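Tryptophan--tRNA ligase (Campylobacter jejuni subsp. jejuni, PDB 3TZL) probably catalyses the ATP-dependent attachment of tryptophan to tRNA(Trp), working as a homodimeric class I aminoacyl-tRNA synthetase. Local coordinates at residues E90-I94 / M313-Y317. Sequence-based numbering, arbitrary orientation.
Sequences ELYWI and MQKIY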
ATOM      1  N   GLU B  90      -2.729  -3.585   3.917  1.00 33.97           N
ATOM      2  CA  GLU B  90      -1.685  -4.438   4.434  1.00 31.51           C
ATOM      3  C   GLU B  90      -1.461  -5.598   3.478  1.00 29.90           C
ATOM      4  O   GLU B  90      -0.323  -5.920   3.155  1.00 37.06           O
ATOM      5  CB  GLU B  90      -2.066  -4.932   5.825  1.00 37.69           C
ATOM      6  CG  GLU B  90      -0.892  -5.499   6.604  1.00 40.00           C
ATOM      7  CD  GLU B  90      -1.094  -5.396   8.096  1.00 37.64           C
ATOM      8  OE1 GLU B  90      -0.180  -4.873   8.789  1.00 34.66           O
ATOM      9  OE2 GLU B  90      -2.159  -5.845   8.576  1.00 39.53           O
ATOM     10  N   LEU B  91      -2.547  -6.209   2.990  1.00 30.95           N
ATOM     11  CA  LEU B  91      -2.424  -7.327   2.050  1.00 28.46           C
ATOM     12  C   LEU B  91      -1.740  -6.916   0.746  1.00 27.40           C
ATOM     13  O   LEU B  91      -0.927  -7.649   0.203  1.00 29.99           O
ATOM     14  CB  LEU B  91      -3.779  -7.986   1.759  1.00 28.10           C
ATOM     15  CG  LEU B  91      -3.694  -9.220   0.857  1.00 23.65           C
ATOM     16  CD1 LEU B  91      -2.771 -10.260   1.491  1.00 24.12           C
ATOM     17  CD2 LEU B  91      -5.089  -9.854   0.532  1.00 27.66           C
ATOM     18  N   TYR B  92      -2.098  -5.741   0.253  1.00 28.42           N
ATOM     19  CA  TYR B  92      -1.490  -5.151  -0.934  1.00 25.98           C
ATOM     20  C   TYR B  92       0.043  -5.092  -0.832  1.00 26.98           C
ATOM     21  O   TYR B  92       0.744  -5.517  -1.753  1.00 27.21           O
ATOM     22  CB  TYR B  92      -2.119  -3.771  -1.149  1.00 30.17           C
ATOM     23  CG  TYR B  92      -1.359  -2.762  -1.976  1.00 31.29           C
ATOM     24  CD1 TYR B  92      -1.063  -2.993  -3.313  1.00 27.44           C
ATOM     25  CD2 TYR B  92      -1.013  -1.532  -1.432  1.00 30.84           C
ATOM     26  CE1 TYR B  92      -0.396  -2.045  -4.067  1.00 27.99           C
ATOM     27  CE2 TYR B  92      -0.367  -0.579  -2.182  1.00 31.74           C
ATOM     28  CZ  TYR B  92      -0.052  -0.840  -3.502  1.00 31.84           C
ATOM     29  OH  TYR B  92       0.618   0.119  -4.248  1.00 31.99           O
ATOM     30  N   TRP B  93       0.565  -4.609   0.293  1.00 28.65           N
ATOM     31  CA  TRP B  93       2.017  -4.595   0.505  1.00 28.80           C
ATOM     32  C   TRP B  93       2.609  -6.012   0.544  1.00 32.49           C
ATOM     33  O   TRP B  93       3.665  -6.274  -0.030  1.00 32.60           O
ATOM     34  CB  TRP B  93       2.359  -3.874   1.803  1.00 31.94           C
ATOM     35  CG  TRP B  93       3.799  -4.013   2.213  1.00 34.42           C
ATOM     36  CD1 TRP B  93       4.283  -4.716   3.282  1.00 35.13           C
ATOM     37  CD2 TRP B  93       4.941  -3.429   1.566  1.00 35.05           C
ATOM     38  NE1 TRP B  93       5.651  -4.618   3.338  1.00 30.82           N
ATOM     39  CE2 TRP B  93       6.084  -3.822   2.307  1.00 30.72           C
ATOM     40  CE3 TRP B  93       5.111  -2.613   0.434  1.00 29.25           C
ATOM     41  CZ2 TRP B  93       7.386  -3.430   1.951  1.00 27.80           C
ATOM     42  CZ3 TRP B  93       6.415  -2.224   0.076  1.00 30.64           C
ATOM     43  CH2 TRP B  93       7.532  -2.633   0.838  1.00 30.08           C
ATOM     44  N   ILE B  94       1.937  -6.928   1.232  1.00 28.60           N
ATOM     45  CA  ILE B  94       2.400  -8.308   1.237  1.00 27.66           C
ATOM     46  C   ILE B  94       2.435  -8.931  -0.164  1.00 32.64           C
ATOM     47  O   ILE B  94       3.442  -9.527  -0.557  1.00 33.50           O
ATOM     48  CB  ILE B  94       1.585  -9.154   2.219  1.00 30.80           C
ATOM     49  CG1 ILE B  94       1.956  -8.756   3.643  1.00 35.07           C
ATOM     50  CG2 ILE B  94       1.829 -10.636   2.021  1.00 32.78           C
ATOM     51  CD1 ILE B  94       0.861  -9.023   4.632  1.00 36.34           C
HETATM   52  N   MSE B 313      -6.409 -12.417   7.194  1.00 30.20           N
HETATM   53  CA  MSE B 313      -5.190 -11.804   7.731  1.00 35.93           C
HETATM   54  C   MSE B 313      -4.556 -12.572   8.893  1.00 32.45           C
HETATM   55  O   MSE B 313      -3.345 -12.559   9.031  1.00 35.47           O
HETATM   56  CB  MSE B 313      -5.395 -10.332   8.105  1.00 29.14           C
HETATM   57  CG  MSE B 313      -5.690  -9.411   6.877  1.00 33.81           C
HETATM   58 SE   MSE B 313      -4.513  -9.668   5.296  0.77 41.15          SE
HETATM   59  CE  MSE B 313      -2.850  -8.882   5.950  1.00 33.50           C
ATOM     60  N   GLN B 314      -5.357 -13.236   9.714  1.00 35.38           N
ATOM     61  CA  GLN B 314      -4.827 -14.058  10.807  1.00 33.53           C
ATOM     62  C   GLN B 314      -3.941 -15.172  10.240  1.00 37.39           C
ATOM     63  O   GLN B 314      -2.889 -15.495  10.799  1.00 41.51           O
ATOM     64  CB  GLN B 314      -5.965 -14.662  11.645  1.00 35.72           C
ATOM     65  CG  GLN B 314      -6.591 -13.688  12.638  1.00 42.33           C
ATOM     66  CD  GLN B 314      -7.951 -14.144  13.199  1.00 51.04           C
ATOM     67  OE1 GLN B 314      -8.314 -15.327  13.153  1.00 50.55           O
ATOM     68  NE2 GLN B 314      -8.713 -13.183  13.720  1.00 52.34           N
ATOM     69  N   LYS B 315      -4.376 -15.749   9.122  1.00 33.01           N
ATOM     70  CA  LYS B 315      -3.593 -16.765   8.432  1.00 36.38           C
ATOM     71  C   LYS B 315      -2.343 -16.164   7.805  1.00 36.13           C
ATOM     72  O   LYS B 315      -1.249 -16.728   7.912  1.00 32.03           O
ATOM     73  CB  LYS B 315      -4.437 -17.447   7.354  1.00 46.81           C
ATOM     74  CG  LYS B 315      -5.574 -18.275   7.921  1.00 60.22           C
ATOM     75  CD  LYS B 315      -6.379 -18.899   6.790  1.00 74.20           C
ATOM     76  CE  LYS B 315      -7.522 -19.762   7.310  1.00 81.45           C
ATOM     77  NZ  LYS B 315      -8.303 -20.339   6.174  1.00 82.25           N
ATOM     78  N   ILE B 316      -2.507 -15.026   7.139  1.00 31.89           N
ATOM     79  CA  ILE B 316      -1.380 -14.352   6.518  1.00 31.12           C
ATOM     80  C   ILE B 316      -0.326 -13.952   7.549  1.00 28.91           C
ATOM     81  O   ILE B 316       0.871 -14.089   7.302  1.00 31.94           O
ATOM     82  CB  ILE B 316      -1.822 -13.099   5.776  1.00 34.75           C
ATOM     83  CG1 ILE B 316      -2.813 -13.470   4.662  1.00 34.94           C
ATOM     84  CG2 ILE B 316      -0.604 -12.331   5.257  1.00 29.96           C
ATOM     85  CD1 ILE B 316      -2.204 -14.202   3.548  1.00 34.23           C
ATOM     86  N   TYR B 317      -0.785 -13.454   8.694  1.00 27.80           N
ATOM     87  CA  TYR B 317       0.106 -13.019   9.767  1.00 32.31           C
ATOM     88  C   TYR B 317       1.004 -14.141  10.255  1.00 37.07           C
ATOM     89  O   TYR B 317       2.181 -13.916  10.564  1.00 35.56           O
ATOM     90  CB  TYR B 317      -0.692 -12.511  10.970  1.00 31.12           C
ATOM     91  CG  TYR B 317      -1.097 -11.052  10.883  1.00 33.03           C
ATOM     92  CD1 TYR B 317      -1.090 -10.384   9.673  1.00 32.33           C
ATOM     93  CD2 TYR B 317      -1.462 -10.338  12.033  1.00 33.23           C
ATOM     94  CE1 TYR B 317      -1.453  -9.042   9.592  1.00 33.29           C
ATOM     95  CE2 TYR B 317      -1.827  -8.991  11.966  1.00 29.67           C
ATOM     96  CZ  TYR B 317      -1.828  -8.355  10.736  1.00 32.03           C
ATOM     97  OH  TYR B 317      -2.192  -7.032  10.633  1.00 35.55           O
TER
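Selenomethionine M313 puts its selenium 4.0 Å from CB of L91 and brings its methyl CE up against both E90 and I94. The chain is bent at chi2 and chi3, a fold that a flexible, unbranched side chain makes easily. CE meets CD1 of I94 tip to tip at 3.9 Å and also touches the CG methylene of E90, the apolar part of that acid. Three residues on, I316 uses its two branches separately: CG2 slides past I94, 3.7 Å from its CD1, while its CD1 lies at a looser 4.5 Å from CD1 of L91. Beta-branched isoleucine presents a broad hydrocarbon flank here, which I170 and F171 help to enclose. The long, rigid ring of Y317 carries a hydroxyl out to the carboxylate of E90. OH donates to OE2, modelled at a very short 2.4 Å, so the exact length is doubtful; OE2 lies in the ring plane at its edge, and the carboxylate is turned 79° from that plane. E90 reaches it with an extended chain, CG anti to the backbone N (chi1 -164°). The contact thus joins helix 87-96 to the C-terminal helix 291-320 beside the dimer interface, where K86 of the second subunit forms a salt bridge with E90 OE1 and a hydrogen bond with Y317 OH, and Y44 of that subunit hydrogen-bonds to OE1. Such a network probably favours an ionised E90, its buried charge balanced by the lysine.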